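Local structure of thiazoline oxidase/subtilisin-like protease (Prochloron didemni, 4H6X) at residues E66-R80 against V96-D108. The protein probably acts as a subtilisin-like serine protease of the transamidating kind in the maturation of patellamides, a group of cyanobactin peptides. Residues are numbered along the deposited sequence; the frame is centred on the assembly and turned at random.
Sequences EPITPEDYAAFQSIR and VIPDTKDRIVLND
The CG2 methyl of I104 lies over one face of the F76 ring, 3.8 Å from its centroid, while I97 CD1 meets the same ring at its edge. F76 has CG anti to its backbone N (chi1 -179°), which brings the ring alongside I104. Both branches of I104 touch the Y73 ring, CG2 at CD1 and CG1 at CE1, and I68 CG2 packs against I104 CG1.

Polar grips flank this apolar centre. R80 holds D108 end-on in a salt bridge, R80 NH2 to D108 OD2 at 2.5 Å and R80 NH1 to D108 OD1 at 3.2 Å. F76 CE2 lies over one face of the R80 guanidinium. T100 OG1 donates to D72 OD2 from above the carboxylate plane (2.8 Å), and N107 ND2 to Y73 OH (3.0 Å). At the loop end, R103 NH1 and NH2 both donate to E66 O, I68 CD1 covers a guanidinium face, and NH2 also forms a salt bridge with D140. A leucine in place of R103 would probably leave E66 O without its two donors and D140 without its salt-bridge mate.

In the second shell, N107 OD1 accepts from D41 N; a water joins D108 to Q77, itself bonded to P262 O.

The axes of 70-80 and 101-108 cross at -80°: helix 70-82, followed by helix 87-96, packs across the N-terminal part of helix 101-118, which probably bears the histidine of the subtilisin-like catalytic triad.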
loop_
_atom_site.group_PDB
_atom_site.type_symbol
_atom_site.label_atom_id
_atom_site.label_comp_id
_atom_site.label_asym_id
_atom_site.label_seq_id
_atom_site.Cartn_x
_atom_site.Cartn_y
_atom_site.Cartn_z
ATOM N N GLU A 66 -7.088 -4.704 23.510
ATOM C CA GLU A 66 -6.047 -5.539 24.098
ATOM C C GLU A 66 -5.064 -6.006 23.026
ATOM O O GLU A 66 -5.482 -6.430 21.941
ATOM C CB GLU A 66 -6.658 -6.739 24.834
ATOM C CG GLU A 66 -7.092 -6.432 26.263
ATOM C CD GLU A 66 -5.932 -5.980 27.135
ATOM O OE1 GLU A 66 -5.083 -6.830 27.491
ATOM O OE2 GLU A 66 -5.863 -4.768 27.456
ATOM N N PRO A 67 -3.754 -5.919 23.319
ATOM C CA PRO A 67 -2.753 -6.460 22.406
ATOM C C PRO A 67 -3.035 -7.933 22.121
ATOM O O PRO A 67 -3.561 -8.633 22.980
ATOM C CB PRO A 67 -1.433 -6.290 23.176
ATOM C CG PRO A 67 -1.830 -6.087 24.603
ATOM C CD PRO A 67 -3.134 -5.349 24.528
ATOM N N ILE A 68 -2.742 -8.361 20.897
ATOM C CA ILE A 68 -2.937 -9.737 20.466
ATOM C C ILE A 68 -1.652 -10.493 20.793
ATOM O O ILE A 68 -0.565 -9.996 20.508
ATOM C CB ILE A 68 -3.206 -9.815 18.941
ATOM C CG1 ILE A 68 -4.344 -8.864 18.522
ATOM C CG2 ILE A 68 -3.449 -11.262 18.489
ATOM C CD1 ILE A 68 -5.730 -9.465 18.557
ATOM N N THR A 69 -1.776 -11.686 21.380
ATOM C CA THR A 69 -0.593 -12.476 21.757
ATOM C C THR A 69 0.152 -13.006 20.524
ATOM O O THR A 69 -0.459 -13.201 19.460
ATOM C CB THR A 69 -0.933 -13.675 22.680
ATOM O OG1 THR A 69 -1.786 -14.592 21.993
ATOM C CG2 THR A 69 -1.612 -13.217 23.960
ATOM N N PRO A 70 1.477 -13.232 20.659
ATOM C CA PRO A 70 2.204 -13.910 19.587
ATOM C C PRO A 70 1.590 -15.272 19.266
ATOM O O PRO A 70 1.548 -15.674 18.101
ATOM C CB PRO A 70 3.616 -14.070 20.168
ATOM C CG PRO A 70 3.741 -12.958 21.157
ATOM C CD PRO A 70 2.371 -12.784 21.745
ATOM N N GLU A 71 1.086 -15.964 20.292
ATOM C CA GLU A 71 0.484 -17.284 20.105
ATOM C C GLU A 71 -0.729 -17.218 19.180
ATOM O O GLU A 71 -0.914 -18.085 18.325
ATOM C CB GLU A 71 0.104 -17.916 21.457
ATOM C CG GLU A 71 1.278 -18.217 22.395
ATOM C CD GLU A 71 2.032 -16.987 22.855
ATOM O OE1 GLU A 71 1.413 -16.033 23.375
ATOM O OE2 GLU A 71 3.267 -16.969 22.694
ATOM N N ASP A 72 -1.545 -16.175 19.337
ATOM C CA ASP A 72 -2.690 -15.971 18.451
ATOM C C ASP A 72 -2.245 -15.742 16.998
ATOM O O ASP A 72 -2.793 -16.350 16.075
ATOM C CB ASP A 72 -3.581 -14.843 18.958
ATOM C CG ASP A 72 -4.563 -15.309 20.016
ATOM O OD1 ASP A 72 -4.391 -16.430 20.539
ATOM O OD2 ASP A 72 -5.517 -14.566 20.313
ATOM N N TYR A 73 -1.231 -14.909 16.797
ATOM C CA TYR A 73 -0.700 -14.723 15.446
ATOM C C TYR A 73 -0.154 -16.039 14.879
ATOM O O TYR A 73 -0.427 -16.376 13.729
ATOM C CB TYR A 73 0.353 -13.616 15.406
ATOM C CG TYR A 73 -0.222 -12.206 15.500
ATOM C CD1 TYR A 73 -1.073 -11.702 14.504
ATOM C CD2 TYR A 73 0.095 -11.372 16.578
ATOM C CE1 TYR A 73 -1.587 -10.413 14.587
ATOM C CE2 TYR A 73 -0.418 -10.079 16.671
ATOM C CZ TYR A 73 -1.253 -9.602 15.672
ATOM O OH TYR A 73 -1.765 -8.316 15.758
ATOM N N ALA A 74 0.578 -16.797 15.706
ATOM C CA ALA A 74 1.166 -18.076 15.273
ATOM C C ALA A 74 0.101 -19.052 14.833
ATOM O O ALA A 74 0.291 -19.773 13.860
ATOM C CB ALA A 74 2.039 -18.686 16.373
ATOM N N ALA A 75 -1.025 -19.065 15.546
ATOM C CA ALA A 75 -2.156 -19.898 15.184
ATOM C C ALA A 75 -2.716 -19.521 13.807
ATOM O O ALA A 75 -2.974 -20.384 12.969
ATOM C CB ALA A 75 -3.234 -19.812 16.251
ATOM N N PHE A 76 -2.926 -18.225 13.583
ATOM C CA PHE A 76 -3.378 -17.742 12.273
ATOM C C PHE A 76 -2.373 -18.128 11.189
ATOM O O PHE A 76 -2.752 -18.577 10.113
ATOM C CB PHE A 76 -3.547 -16.216 12.316
ATOM C CG PHE A 76 -4.041 -15.615 11.031
ATOM C CD1 PHE A 76 -5.399 -15.436 10.814
ATOM C CD2 PHE A 76 -3.148 -15.210 10.055
ATOM C CE1 PHE A 76 -5.869 -14.871 9.625
ATOM C CE2 PHE A 76 -3.602 -14.636 8.866
ATOM C CZ PHE A 76 -4.966 -14.487 8.650
ATOM N N GLN A 77 -1.091 -17.933 11.475
ATOM C CA GLN A 77 -0.058 -18.169 10.472
ATOM C C GLN A 77 0.132 -19.646 10.137
ATOM O O GLN A 77 0.437 -19.978 8.992
ATOM C CB GLN A 77 1.252 -17.499 10.870
ATOM C CG GLN A 77 1.128 -15.983 10.824
ATOM C CD GLN A 77 2.247 -15.266 11.534
ATOM O OE1 GLN A 77 3.295 -15.850 11.828
ATOM N NE2 GLN A 77 2.039 -13.979 11.817
ATOM N N SER A 78 -0.066 -20.519 11.128
ATOM C CA SER A 78 -0.051 -21.971 10.896
ATOM C C SER A 78 -1.180 -22.403 9.970
ATOM O O SER A 78 -0.958 -23.172 9.031
ATOM C CB SER A 78 -0.125 -22.763 12.218
ATOM O OG SER A 78 -0.536 -24.098 11.955
ATOM N N ILE A 79 -2.381 -21.897 10.227
ATOM C CA ILE A 79 -3.539 -22.150 9.363
ATOM C C ILE A 79 -3.310 -21.671 7.916
ATOM O O ILE A 79 -3.664 -22.373 6.967
ATOM C CB ILE A 79 -4.828 -21.546 9.969
ATOM C CG1 ILE A 79 -5.215 -22.326 11.238
ATOM C CG2 ILE A 79 -5.985 -21.575 8.979
ATOM C CD1 ILE A 79 -6.164 -21.595 12.170
ATOM N N ARG A 80 -2.704 -20.493 7.750
ATOM C CA ARG A 80 -2.366 -20.001 6.410
ATOM C C ARG A 80 -1.324 -20.914 5.747
ATOM O O ARG A 80 -1.496 -21.323 4.604
ATOM C CB ARG A 80 -1.833 -18.572 6.477
ATOM C CG ARG A 80 -1.238 -18.066 5.171
ATOM C CD ARG A 80 -0.357 -16.866 5.456
ATOM N NE ARG A 80 -1.155 -15.666 5.467
ATOM C CZ ARG A 80 -0.886 -14.547 6.137
ATOM N NH1 ARG A 80 0.171 -14.421 6.936
ATOM N NH2 ARG A 80 -1.734 -13.549 6.006
ATOM N N VAL A 96 -9.691 -22.026 17.228
ATOM C CA VAL A 96 -8.496 -21.642 17.980
ATOM C C VAL A 96 -8.377 -20.138 18.276
ATOM O O VAL A 96 -7.926 -19.752 19.349
ATOM C CB VAL A 96 -7.215 -22.225 17.325
ATOM C CG1 VAL A 96 -6.862 -21.505 16.024
ATOM C CG2 VAL A 96 -6.044 -22.211 18.296
ATOM N N ILE A 97 -8.782 -19.285 17.339
ATOM C CA ILE A 97 -8.725 -17.838 17.590
ATOM C C ILE A 97 -10.063 -17.155 17.254
ATOM O O ILE A 97 -10.089 -16.211 16.467
ATOM C CB ILE A 97 -7.532 -17.169 16.855
ATOM C CG1 ILE A 97 -7.488 -17.615 15.383
ATOM C CG2 ILE A 97 -6.221 -17.457 17.591
ATOM C CD1 ILE A 97 -6.487 -16.889 14.514
ATOM N N PRO A 98 -11.178 -17.626 17.857
ATOM C CA PRO A 98 -12.502 -17.109 17.486
ATOM C C PRO A 98 -12.658 -15.608 17.768
ATOM O O PRO A 98 -13.280 -14.894 16.981
ATOM C CB PRO A 98 -13.464 -17.931 18.369
ATOM C CG PRO A 98 -12.639 -18.322 19.557
ATOM C CD PRO A 98 -11.262 -18.566 18.998
ATOM N N ASP A 99 -12.059 -15.136 18.856
ATOM C CA ASP A 99 -12.258 -13.764 19.310
ATOM C C ASP A 99 -11.233 -12.768 18.768
ATOM O O ASP A 99 -11.415 -11.552 18.900
ATOM C CB ASP A 99 -12.274 -13.713 20.835
ATOM C CG ASP A 99 -13.332 -14.625 21.439
ATOM O OD1 ASP A 99 -14.443 -14.753 20.865
ATOM O OD2 ASP A 99 -13.034 -15.221 22.492
ATOM N N THR A 100 -10.161 -13.264 18.161
ATOM C CA THR A 100 -9.111 -12.368 17.674
ATOM C C THR A 100 -8.833 -12.471 16.168
ATOM O O THR A 100 -8.068 -11.673 15.624
ATOM C CB THR A 100 -7.800 -12.604 18.436
ATOM O OG1 THR A 100 -7.495 -13.997 18.380
ATOM C CG2 THR A 100 -7.927 -12.133 19.924
ATOM N N LYS A 101 -9.445 -13.442 15.507
ATOM C CA LYS A 101 -9.209 -13.683 14.079
ATOM C C LYS A 101 -9.454 -12.460 13.181
ATOM O O LYS A 101 -8.710 -12.244 12.226
ATOM C CB LYS A 101 -10.050 -14.858 13.577
ATOM C CG LYS A 101 -11.556 -14.615 13.584
ATOM C CD LYS A 101 -12.307 -15.817 13.024
ATOM C CE LYS A 101 -13.807 -15.591 13.019
ATOM N NZ LYS A 101 -14.539 -16.670 12.288
ATOM N N ASP A 102 -10.505 -11.690 13.476
ATOM C CA ASP A 102 -10.889 -10.548 12.640
ATOM C C ASP A 102 -9.835 -9.450 12.737
ATOM O O ASP A 102 -9.376 -8.935 11.712
ATOM C CB ASP A 102 -12.257 -9.990 13.046
ATOM C CG ASP A 102 -13.388 -10.958 12.786
ATOM O OD1 ASP A 102 -13.434 -11.558 11.693
ATOM O OD2 ASP A 102 -14.252 -11.105 13.684
ATOM N N ARG A 103 -9.433 -9.125 13.965
ATOM C CA ARG A 103 -8.367 -8.142 14.196
ATOM C C ARG A 103 -7.044 -8.626 13.629
ATOM O O ARG A 103 -6.253 -7.825 13.136
ATOM C CB ARG A 103 -8.178 -7.844 15.687
ATOM C CG ARG A 103 -9.357 -7.149 16.355
ATOM C CD ARG A 103 -9.106 -7.020 17.857
ATOM N NE ARG A 103 -7.888 -6.269 18.127
ATOM C CZ ARG A 103 -7.133 -6.395 19.217
ATOM N NH1 ARG A 103 -7.452 -7.263 20.163
ATOM N NH2 ARG A 103 -6.047 -5.644 19.356
ATOM N N ILE A 104 -6.788 -9.933 13.712
ATOM C CA ILE A 104 -5.533 -10.478 13.180
ATOM C C ILE A 104 -5.458 -10.288 11.660
ATOM O O ILE A 104 -4.424 -9.890 11.152
ATOM C CB ILE A 104 -5.310 -11.952 13.587
ATOM C CG1 ILE A 104 -4.933 -12.036 15.080
ATOM C CG2 ILE A 104 -4.204 -12.599 12.754
ATOM C CD1 ILE A 104 -5.052 -13.430 15.670
ATOM N N VAL A 105 -6.545 -10.589 10.951
ATOM C CA VAL A 105 -6.606 -10.365 9.502
ATOM C C VAL A 105 -6.161 -8.936 9.188
ATOM O O VAL A 105 -5.301 -8.734 8.337
ATOM C CB VAL A 105 -8.007 -10.647 8.898
ATOM C CG1 VAL A 105 -8.087 -10.203 7.433
ATOM C CG2 VAL A 105 -8.357 -12.125 8.995
ATOM N N LEU A 106 -6.734 -7.964 9.898
ATOM C CA LEU A 106 -6.421 -6.537 9.679
ATOM C C LEU A 106 -4.989 -6.179 10.045
ATOM O O LEU A 106 -4.318 -5.437 9.312
ATOM C CB LEU A 106 -7.390 -5.638 10.461
ATOM C CG LEU A 106 -7.641 -4.264 9.830
ATOM C CD1 LEU A 106 -8.452 -4.407 8.552
ATOM C CD2 LEU A 106 -8.342 -3.329 10.810
ATOM N N ASN A 107 -4.510 -6.687 11.182
ATOM C CA ASN A 107 -3.154 -6.351 11.621
ATOM C C ASN A 107 -2.112 -7.037 10.759
ATOM O O ASN A 107 -1.062 -6.457 10.449
ATOM C CB ASN A 107 -2.942 -6.706 13.089
ATOM C CG ASN A 107 -3.848 -5.918 14.009
ATOM O OD1 ASN A 107 -4.368 -4.861 13.635
ATOM N ND2 ASN A 107 -4.045 -6.425 15.227
ATOM N N ASP A 108 -2.421 -8.271 10.362
ATOM C CA ASP A 108 -1.554 -9.025 9.469
ATOM C C ASP A 108 -1.428 -8.270 8.132
ATOM O O ASP A 108 -0.334 -8.117 7.589
ATOM C CB ASP A 108 -2.137 -10.423 9.239
ATOM C CG ASP A 108 -1.337 -11.235 8.251
ATOM O OD1 ASP A 108 -0.341 -11.843 8.676
ATOM O OD2 ASP A 108 -1.710 -11.269 7.058
HETATM O O HOH W 1 -5.492 -18.974 20.563
HETATM O O HOH W 2 -0.708 -13.004 11.191
#